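PDB 3IXM: arylmalonate decarboxylase from Bordetella bronchiseptica, which catalyses the decarboxylation of 2-aryl-2-methylmalonates to 2-arylpropionates, consuming a proton and releasing carbon dioxide. Local coordinates for residues E157-V162 against G189-L194; A123-D128 against R149-T154; A50-V55 against A87-A92. The protein carries 1 engineered substitution. All blocks are in the same frame, centred on the assembly; numbering follows the deposited sequence.

Interaction 1: residues E157-V162 against G189-L194; sequences EAMARV and GGLLTL
Met159 sets out with CG anti to its own carbonyl carbon and then turns at both chi2 (-78°) and chi3 (-81°), a hooked chain that brings CE round to the 189-194 loop and against Leu191. Leu191 likewise has CG beside its backbone N, chi1 -62°, and extends branch CD2 toward Met159 and Val162. The two side chains cross at about a right angle: Met159 CE lies 3.8 Å from Leu191 CD2, and SD rests near the same methyl at 3.9 Å. CD2 also comes to 3.4 Å from Met159 O, the carbonyl that receives the backbone N-H of Val162. Val162 adds a second contact, its CG2 3.9 Å from Leu191 CD2. At the tip of the hook, CE is 3.5 Å from Gly189 O, while the neighbouring Gly190, with positive phi, has no side chain to press against Met159 CE. Ile153 backs Met159 and Val162, and Leu167 of helix 164-177 also touches Val162. Gly189 lies near a bound sulfate. The contact thus joins 157-162 to the loop between strand 183-187 and helix 196-204 by apolar packing of sulfur and methyl groups, with no hydrogen bond between the two segments.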
loop_
_atom_site.group_PDB
_atom_site.type_symbol
_atom_site.label_atom_id
_atom_site.label_comp_id
_atom_site.label_asym_id
_atom_site.label_seq_id
_atom_site.Cartn_x
_atom_site.Cartn_y
_atom_site.Cartn_z
ATOM N N GLU A 157 -18.676 -10.173 4.832
ATOM C CA GLU A 157 -18.726 -11.522 5.346
ATOM C C GLU A 157 -17.469 -12.303 4.920
ATOM O O GLU A 157 -16.797 -12.982 5.709
ATOM C CB GLU A 157 -19.987 -12.187 4.772
ATOM C CG GLU A 157 -20.422 -13.493 5.392
ATOM C CD GLU A 157 -19.281 -14.406 5.656
ATOM O OE1 GLU A 157 -18.829 -15.080 4.699
ATOM O OE2 GLU A 157 -18.808 -14.422 6.819
ATOM N N ALA A 158 -17.170 -12.241 3.639
ATOM C CA ALA A 158 -16.076 -13.031 3.131
ATOM C C ALA A 158 -14.762 -12.403 3.574
ATOM O O ALA A 158 -13.810 -13.120 3.918
ATOM C CB ALA A 158 -16.179 -13.193 1.598
ATOM N N MET A 159 -14.714 -11.075 3.606
ATOM C CA MET A 159 -13.516 -10.376 3.998
ATOM C C MET A 159 -13.219 -10.691 5.455
ATOM O O MET A 159 -12.065 -10.882 5.821
ATOM C CB MET A 159 -13.664 -8.869 3.800
ATOM C CG MET A 159 -13.771 -8.485 2.325
ATOM S SD MET A 159 -12.136 -8.512 1.550
ATOM C CE MET A 159 -11.577 -6.906 2.105
ATOM N N ALA A 160 -14.291 -10.756 6.255
ATOM C CA ALA A 160 -14.216 -11.112 7.675
ATOM C C ALA A 160 -13.648 -12.501 7.908
ATOM O O ALA A 160 -12.964 -12.748 8.900
ATOM C CB ALA A 160 -15.628 -11.000 8.304
ATOM N N ARG A 161 -13.926 -13.407 6.982
ATOM C CA ARG A 161 -13.531 -14.811 7.076
ATOM C C ARG A 161 -12.080 -15.069 6.689
ATOM O O ARG A 161 -11.596 -16.205 6.810
ATOM C CB ARG A 161 -14.420 -15.665 6.165
ATOM C CG ARG A 161 -15.487 -16.394 6.924
ATOM C CD ARG A 161 -16.466 -17.126 6.050
ATOM N NE ARG A 161 -17.712 -17.239 6.808
ATOM C CZ ARG A 161 -18.447 -18.341 6.908
ATOM N NH1 ARG A 161 -18.069 -19.450 6.278
ATOM N NH2 ARG A 161 -19.563 -18.333 7.641
ATOM N N VAL A 162 -11.390 -14.052 6.170
ATOM C CA VAL A 162 -9.955 -14.196 5.838
ATOM C C VAL A 162 -9.145 -14.261 7.123
ATOM O O VAL A 162 -9.322 -13.423 8.001
ATOM C CB VAL A 162 -9.454 -13.004 4.963
ATOM C CG1 VAL A 162 -7.968 -13.141 4.647
ATOM C CG2 VAL A 162 -10.244 -12.934 3.673
ATOM N N GLY A 189 -6.003 -5.164 -0.047
ATOM C CA GLY A 189 -6.667 -3.990 0.542
ATOM C C GLY A 189 -7.734 -4.360 1.556
ATOM O O GLY A 189 -8.676 -5.120 1.253
ATOM N N GLY A 190 -7.597 -3.841 2.769
ATOM C CA GLY A 190 -8.673 -4.027 3.746
ATOM C C GLY A 190 -8.525 -5.267 4.641
ATOM O O GLY A 190 -9.356 -5.508 5.518
ATOM N N LEU A 191 -7.505 -6.073 4.395
ATOM C CA LEU A 191 -7.321 -7.320 5.178
ATOM C C LEU A 191 -6.084 -7.194 6.025
ATOM O O LEU A 191 -5.252 -6.327 5.773
ATOM C CB LEU A 191 -7.184 -8.522 4.259
ATOM C CG LEU A 191 -8.422 -8.734 3.417
ATOM C CD1 LEU A 191 -8.141 -9.748 2.356
ATOM C CD2 LEU A 191 -9.544 -9.193 4.321
ATOM N N LEU A 192 -5.957 -8.052 7.046
ATOM C CA LEU A 192 -4.885 -7.880 8.012
ATOM C C LEU A 192 -3.764 -8.819 7.636
ATOM O O LEU A 192 -3.958 -10.028 7.668
ATOM C CB LEU A 192 -5.404 -8.202 9.430
ATOM C CG LEU A 192 -5.966 -7.056 10.274
ATOM C CD1 LEU A 192 -6.392 -5.805 9.554
ATOM C CD2 LEU A 192 -7.026 -7.527 11.287
ATOM N N THR A 193 -2.592 -8.285 7.282
ATOM C CA THR A 193 -1.572 -9.098 6.604
ATOM C C THR A 193 -0.253 -9.286 7.369
ATOM O O THR A 193 0.558 -10.115 6.983
ATOM C CB THR A 193 -1.194 -8.498 5.235
ATOM O OG1 THR A 193 -0.540 -7.240 5.434
ATOM C CG2 THR A 193 -2.424 -8.252 4.341
ATOM N N LEU A 194 -0.042 -8.523 8.437
ATOM C CA LEU A 194 1.266 -8.456 9.115
ATOM C C LEU A 194 1.859 -9.808 9.519
ATOM O O LEU A 194 3.014 -10.127 9.184
ATOM C CB LEU A 194 1.184 -7.530 10.344
ATOM C CG LEU A 194 1.234 -6.037 10.039
ATOM C CD1 LEU A 194 1.280 -5.236 11.337
ATOM C CD2 LEU A 194 2.409 -5.689 9.191
#

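Interaction 2: residues A123-D128 against R149-T154; sequences ATAYID and RSLGIT. With SO4 (sulfate ion), chain B.
Thr124 and Ser150 face each other on the same side of the sheet and join through their hydroxyls, Ser150 OG donating to Thr124 OG1 at 3.0 Å. Their backbones form a parallel ladder: Thr124 N donates to Arg149 O at 3.0 Å, in the carbonyl plane, and Leu151 N to Thr124 O at 2.9 Å with a C=O...N angle of 163°. With chi1 at 80°, Thr124 OG1 sits between its backbone N and carbonyl carbon, where it also accepts from Tyr126 N at 3.2 Å, an ST turn that bends the chain off the strand end. Thr124 OG1 is also hydrogen-bonded to Asn131 OD1 of helix 128-140, its strongest polar partner, and Asn131 ND2 makes a weak bond to Ser150 OG. Beyond the ladder, where the chains diverge, one water donates to Ala125 O and Ile153 O; a second donates to Tyr126 O and accepts from Gly152 N. Tyr126 follows the turn, and its OH donates to sulfate O1 at 2.5 Å, with O1 in the ring plane at its edge. Ser187 OG also bonds this OH, while Thr75 N and Ser76 N hold the sulfate from the other half of the molecule. Strands 119-124 and 144-150 are joined by helix 128-140 in a beta-alpha-beta unit. A hydroxyl network thus ties the strand ends to the turn presenting Tyr126; the ion, probably from the crystallisation liquor, may mark where a substrate carboxylate binds.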
loop_
_atom_site.group_PDB
_atom_site.type_symbol
_atom_site.label_atom_id
_atom_site.label_comp_id
_atom_site.label_asym_id
_atom_site.label_seq_id
_atom_site.Cartn_x
_atom_site.Cartn_y
_atom_site.Cartn_z
ATOM N N ALA A 123 0.070 -11.271 -5.171
ATOM C CA ALA A 123 -0.957 -11.957 -4.398
ATOM C C ALA A 123 -1.948 -10.860 -3.973
ATOM O O ALA A 123 -1.618 -10.029 -3.171
ATOM C CB ALA A 123 -0.312 -12.635 -3.188
ATOM N N THR A 124 -3.138 -10.829 -4.550
ATOM C CA THR A 124 -4.017 -9.695 -4.293
ATOM C C THR A 124 -5.462 -10.071 -3.950
ATOM O O THR A 124 -5.856 -11.238 -4.008
ATOM C CB THR A 124 -4.096 -8.750 -5.506
ATOM O OG1 THR A 124 -5.010 -9.324 -6.438
ATOM C CG2 THR A 124 -2.682 -8.497 -6.129
ATOM N N ALA A 125 -6.228 -9.062 -3.561
ATOM C CA ALA A 125 -7.688 -9.223 -3.390
ATOM C C ALA A 125 -8.427 -8.370 -4.425
ATOM O O ALA A 125 -9.543 -7.926 -4.179
ATOM C CB ALA A 125 -8.081 -8.786 -2.008
ATOM N N TYR A 126 -7.791 -8.095 -5.564
ATOM C CA TYR A 126 -8.435 -7.257 -6.577
ATOM C C TYR A 126 -9.160 -8.050 -7.681
ATOM O O TYR A 126 -8.979 -9.253 -7.844
ATOM C CB TYR A 126 -7.413 -6.337 -7.250
ATOM C CG TYR A 126 -6.501 -5.511 -6.342
ATOM C CD1 TYR A 126 -7.033 -4.689 -5.335
ATOM C CD2 TYR A 126 -5.113 -5.500 -6.525
ATOM C CE1 TYR A 126 -6.186 -3.888 -4.496
ATOM C CE2 TYR A 126 -4.253 -4.680 -5.689
ATOM C CZ TYR A 126 -4.817 -3.898 -4.674
ATOM O OH TYR A 126 -4.029 -3.078 -3.852
ATOM N N ILE A 127 -9.975 -7.353 -8.463
ATOM C CA ILE A 127 -10.563 -7.983 -9.673
ATOM C C ILE A 127 -9.540 -7.942 -10.824
ATOM O O ILE A 127 -8.543 -7.221 -10.757
ATOM C CB ILE A 127 -11.913 -7.328 -10.056
ATOM C CG1 ILE A 127 -11.710 -5.858 -10.443
ATOM C CG2 ILE A 127 -12.965 -7.539 -8.922
ATOM C CD1 ILE A 127 -13.010 -5.194 -11.072
ATOM N N ASP A 128 -9.780 -8.723 -11.876
ATOM C CA ASP A 128 -8.841 -8.843 -13.007
ATOM C C ASP A 128 -8.333 -7.509 -13.588
ATOM O O ASP A 128 -7.134 -7.363 -13.794
ATOM C CB ASP A 128 -9.487 -9.666 -14.161
ATOM C CG ASP A 128 -9.706 -11.153 -13.799
ATOM O OD1 ASP A 128 -10.507 -11.819 -14.521
ATOM O OD2 ASP A 128 -9.093 -11.680 -12.813
ATOM N N ARG A 149 -2.026 -14.300 -8.292
ATOM C CA ARG A 149 -3.120 -15.091 -7.750
ATOM C C ARG A 149 -3.945 -14.202 -6.835
ATOM O O ARG A 149 -3.376 -13.406 -6.068
ATOM C CB ARG A 149 -2.567 -16.250 -6.946
ATOM C CG ARG A 149 -3.677 -17.239 -6.451
ATOM C CD ARG A 149 -4.150 -18.173 -7.542
ATOM N NE ARG A 149 -4.929 -19.285 -6.967
ATOM C CZ ARG A 149 -4.522 -20.551 -6.889
ATOM N NH1 ARG A 149 -3.360 -20.933 -7.384
ATOM N NH2 ARG A 149 -5.309 -21.447 -6.322
ATOM N N SER A 150 -5.266 -14.308 -6.936
ATOM C CA SER A 150 -6.166 -13.419 -6.171
ATOM C C SER A 150 -7.139 -14.176 -5.299
ATOM O O SER A 150 -7.531 -15.285 -5.637
ATOM C CB SER A 150 -6.947 -12.496 -7.123
ATOM O OG SER A 150 -6.024 -11.771 -7.891
ATOM N N LEU A 151 -7.548 -13.565 -4.194
ATOM C CA LEU A 151 -8.497 -14.197 -3.241
ATOM C C LEU A 151 -9.872 -14.442 -3.842
ATOM O O LEU A 151 -10.550 -15.417 -3.478
ATOM C CB LEU A 151 -8.669 -13.312 -1.987
ATOM C CG LEU A 151 -7.505 -13.353 -0.984
ATOM C CD1 LEU A 151 -7.820 -12.394 0.175
ATOM C CD2 LEU A 151 -7.397 -14.760 -0.447
ATOM N N GLY A 152 -10.292 -13.524 -4.714
ATOM C CA GLY A 152 -11.554 -13.663 -5.479
ATOM C C GLY A 152 -12.803 -13.597 -4.614
ATOM O O GLY A 152 -13.803 -14.274 -4.919
ATOM N N ILE A 153 -12.732 -12.784 -3.549
ATOM C CA ILE A 153 -13.860 -12.595 -2.590
ATOM C C ILE A 153 -14.438 -11.180 -2.637
ATOM O O ILE A 153 -13.735 -10.214 -2.990
ATOM C CB ILE A 153 -13.437 -12.920 -1.096
ATOM C CG1 ILE A 153 -12.316 -11.972 -0.639
ATOM C CG2 ILE A 153 -13.082 -14.428 -0.924
ATOM C CD1 ILE A 153 -11.817 -12.179 0.794
ATOM N N THR A 154 -15.721 -11.030 -2.254
ATOM C CA THR A 154 -16.330 -9.691 -2.073
ATOM C C THR A 154 -17.329 -9.725 -0.911
ATOM O O THR A 154 -17.821 -10.788 -0.559
ATOM C CB THR A 154 -17.125 -9.167 -3.320
ATOM O OG1 THR A 154 -18.015 -10.193 -3.767
ATOM C CG2 THR A 154 -16.208 -8.789 -4.450
HETATM S S SO4 B . -5.927 -0.945 -1.723
HETATM O O1 SO4 B . -5.119 -2.189 -1.726
HETATM O O2 SO4 B . -6.120 -0.382 -3.063
HETATM O O3 SO4 B . -7.252 -1.297 -1.211
HETATM O O4 SO4 B . -5.225 0.046 -0.870
HETATM O O HOH W 1 -11.236 -10.431 -3.706
HETATM O O HOH W 2 -9.692 -11.061 -5.851
#

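Interaction 3: residues A50-V55 against A87-A92; sequences AVIESV and AALTVA
Where Ile52 and Val55 meet Leu89 and Ala92, no ring or other flat side chain takes part; the closest contacts are between methyl groups. The planar group worth noting lies behind it, in the peptide carbonyl of Ala50: Ser54 N and Ser54 OG reach Ala50 O from opposite faces of its plane, the hydroxyl at 2.7 Å and tilted 31° from that plane. Across the contact, Ile52 and Leu89 carry the packing together. Ile52 CG1 stands beside the backbone N and chi2 of -72° folds the chain, carrying CD1 to 3.7 Å from Leu89 CD2, with Ala88 CB farther off at 4.4 Å. The other branch, CG2, meets Ala92 CB at 3.7 Å, one turn along the partner helix from Ala88. Leu89 CD2 is shared, since Val55 CG2 approaches it at 3.9 Å, the valine and leucine side chains crossing at about a right angle. Leu89 is thus received between residues one turn apart, Ile52 and Val55. The short helix segments cross at -35°, running broadly the same way, with a closest axis approach of 9.9 Å. Phe85 lies against Ile52 and Val51, Met93 against Val55, and Tyr48 against Ala88, extending the packing along helices 48-64 and 83-97. Leu38, from the loop following strand 33-37, also touches Val55; the pair belongs to the half of the fold built on the sheet 33-37, 9-13, 69-72, 101-103.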
loop_
_atom_site.group_PDB
_atom_site.type_symbol
_atom_site.label_atom_id
_atom_site.label_comp_id
_atom_site.label_asym_id
_atom_site.label_seq_id
_atom_site.Cartn_x
_atom_site.Cartn_y
_atom_site.Cartn_z
ATOM N N ALA A 50 -11.115 15.901 -10.860
ATOM C CA ALA A 50 -11.888 15.802 -9.619
ATOM C C ALA A 50 -11.150 15.046 -8.505
ATOM O O ALA A 50 -11.179 15.462 -7.347
ATOM C CB ALA A 50 -13.191 15.137 -9.892
ATOM N N VAL A 51 -10.507 13.936 -8.872
ATOM C CA VAL A 51 -9.736 13.132 -7.924
ATOM C C VAL A 51 -8.561 13.945 -7.380
ATOM O O VAL A 51 -8.390 14.062 -6.162
ATOM C CB VAL A 51 -9.249 11.808 -8.538
ATOM C CG1 VAL A 51 -8.320 11.075 -7.585
ATOM C CG2 VAL A 51 -10.458 10.900 -8.892
ATOM N N ILE A 52 -7.766 14.513 -8.277
ATOM C CA ILE A 52 -6.649 15.367 -7.861
ATOM C C ILE A 52 -7.138 16.473 -6.969
ATOM O O ILE A 52 -6.542 16.712 -5.930
ATOM C CB ILE A 52 -5.883 16.004 -9.049
ATOM C CG1 ILE A 52 -5.417 14.931 -10.023
ATOM C CG2 ILE A 52 -4.680 16.811 -8.515
ATOM C CD1 ILE A 52 -4.278 14.089 -9.500
ATOM N N GLU A 53 -8.247 17.106 -7.354
ATOM C CA GLU A 53 -8.867 18.179 -6.555
ATOM C C GLU A 53 -9.279 17.775 -5.131
ATOM O O GLU A 53 -9.021 18.528 -4.179
ATOM C CB GLU A 53 -10.131 18.729 -7.233
ATOM C CG GLU A 53 -10.037 19.033 -8.737
ATOM C CD GLU A 53 -9.118 20.185 -9.094
ATOM O OE1 GLU A 53 -8.494 20.766 -8.171
ATOM O OE2 GLU A 53 -9.022 20.509 -10.314
ATOM N N SER A 54 -9.957 16.627 -4.988
ATOM C CA SER A 54 -10.335 16.167 -3.634
ATOM C C SER A 54 -9.118 15.784 -2.855
ATOM O O SER A 54 -9.077 16.049 -1.641
ATOM C CB SER A 54 -11.301 14.973 -3.607
ATOM O OG SER A 54 -11.871 14.775 -4.862
ATOM N N VAL A 55 -8.148 15.144 -3.518
ATOM C CA VAL A 55 -6.922 14.705 -2.840
ATOM C C VAL A 55 -6.215 15.976 -2.320
ATOM O O VAL A 55 -5.797 16.022 -1.168
ATOM C CB VAL A 55 -6.006 13.837 -3.763
ATOM C CG1 VAL A 55 -4.617 13.626 -3.152
ATOM C CG2 VAL A 55 -6.669 12.485 -3.977
ATOM N N ALA A 87 2.643 10.087 -9.849
ATOM C CA ALA A 87 3.450 11.309 -9.789
ATOM C C ALA A 87 2.576 12.562 -9.688
ATOM O O ALA A 87 2.866 13.447 -8.882
ATOM C CB ALA A 87 4.357 11.406 -11.035
ATOM N N ALA A 88 1.525 12.657 -10.499
ATOM C CA ALA A 88 0.705 13.878 -10.508
ATOM C C ALA A 88 0.075 14.085 -9.144
ATOM O O ALA A 88 0.037 15.210 -8.616
ATOM C CB ALA A 88 -0.369 13.840 -11.589
ATOM N N LEU A 89 -0.391 12.991 -8.558
ATOM C CA LEU A 89 -0.948 13.044 -7.190
ATOM C C LEU A 89 0.038 13.624 -6.209
ATOM O O LEU A 89 -0.310 14.519 -5.432
ATOM C CB LEU A 89 -1.355 11.640 -6.740
ATOM C CG LEU A 89 -2.677 11.126 -7.340
ATOM C CD1 LEU A 89 -2.767 9.597 -7.143
ATOM C CD2 LEU A 89 -3.905 11.747 -6.695
ATOM N N THR A 90 1.260 13.104 -6.226
ATOM C CA THR A 90 2.331 13.459 -5.286
ATOM C C THR A 90 2.730 14.929 -5.441
ATOM O O THR A 90 2.883 15.649 -4.433
ATOM C CB THR A 90 3.547 12.530 -5.518
ATOM O OG1 THR A 90 3.127 11.166 -5.373
ATOM C CG2 THR A 90 4.689 12.792 -4.558
ATOM N N VAL A 91 2.908 15.361 -6.693
ATOM C CA VAL A 91 3.314 16.746 -6.962
ATOM C C VAL A 91 2.220 17.708 -6.504
ATOM O O VAL A 91 2.501 18.678 -5.766
ATOM C CB VAL A 91 3.723 16.951 -8.463
ATOM C CG1 VAL A 91 4.001 18.435 -8.716
ATOM C CG2 VAL A 91 4.970 16.130 -8.739
ATOM N N ALA A 92 0.971 17.409 -6.856
ATOM C CA ALA A 92 -0.165 18.245 -6.451
ATOM C C ALA A 92 -0.317 18.360 -4.923
ATOM O O ALA A 92 -0.521 19.470 -4.415
ATOM C CB ALA A 92 -1.454 17.734 -7.061
#

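Interaction 3 comes first along the chain, then interaction 2, then interaction 1. The fold has two four-stranded parallel sheets, 33-37, 9-13, 69-72, 101-103 and 144-150, 119-124, 183-187, 208-210; in each, the first strand in sequence lies between the second and third. Two such halves facing across a cleft are consistent with the aspartate/glutamate racemase-type fold. Interaction 3 pairs helices of the first half; interactions 1 and 2 belong to the second, centres about 11 Å apart, touching through Ile153 and Leu151 packed on Val162 and Leu191. Interaction 3 lies about 28 Å and about 27 Å from interactions 1 and 2, centre to centre. The sulfate lies where the halves meet, near Tyr126 and Gly189.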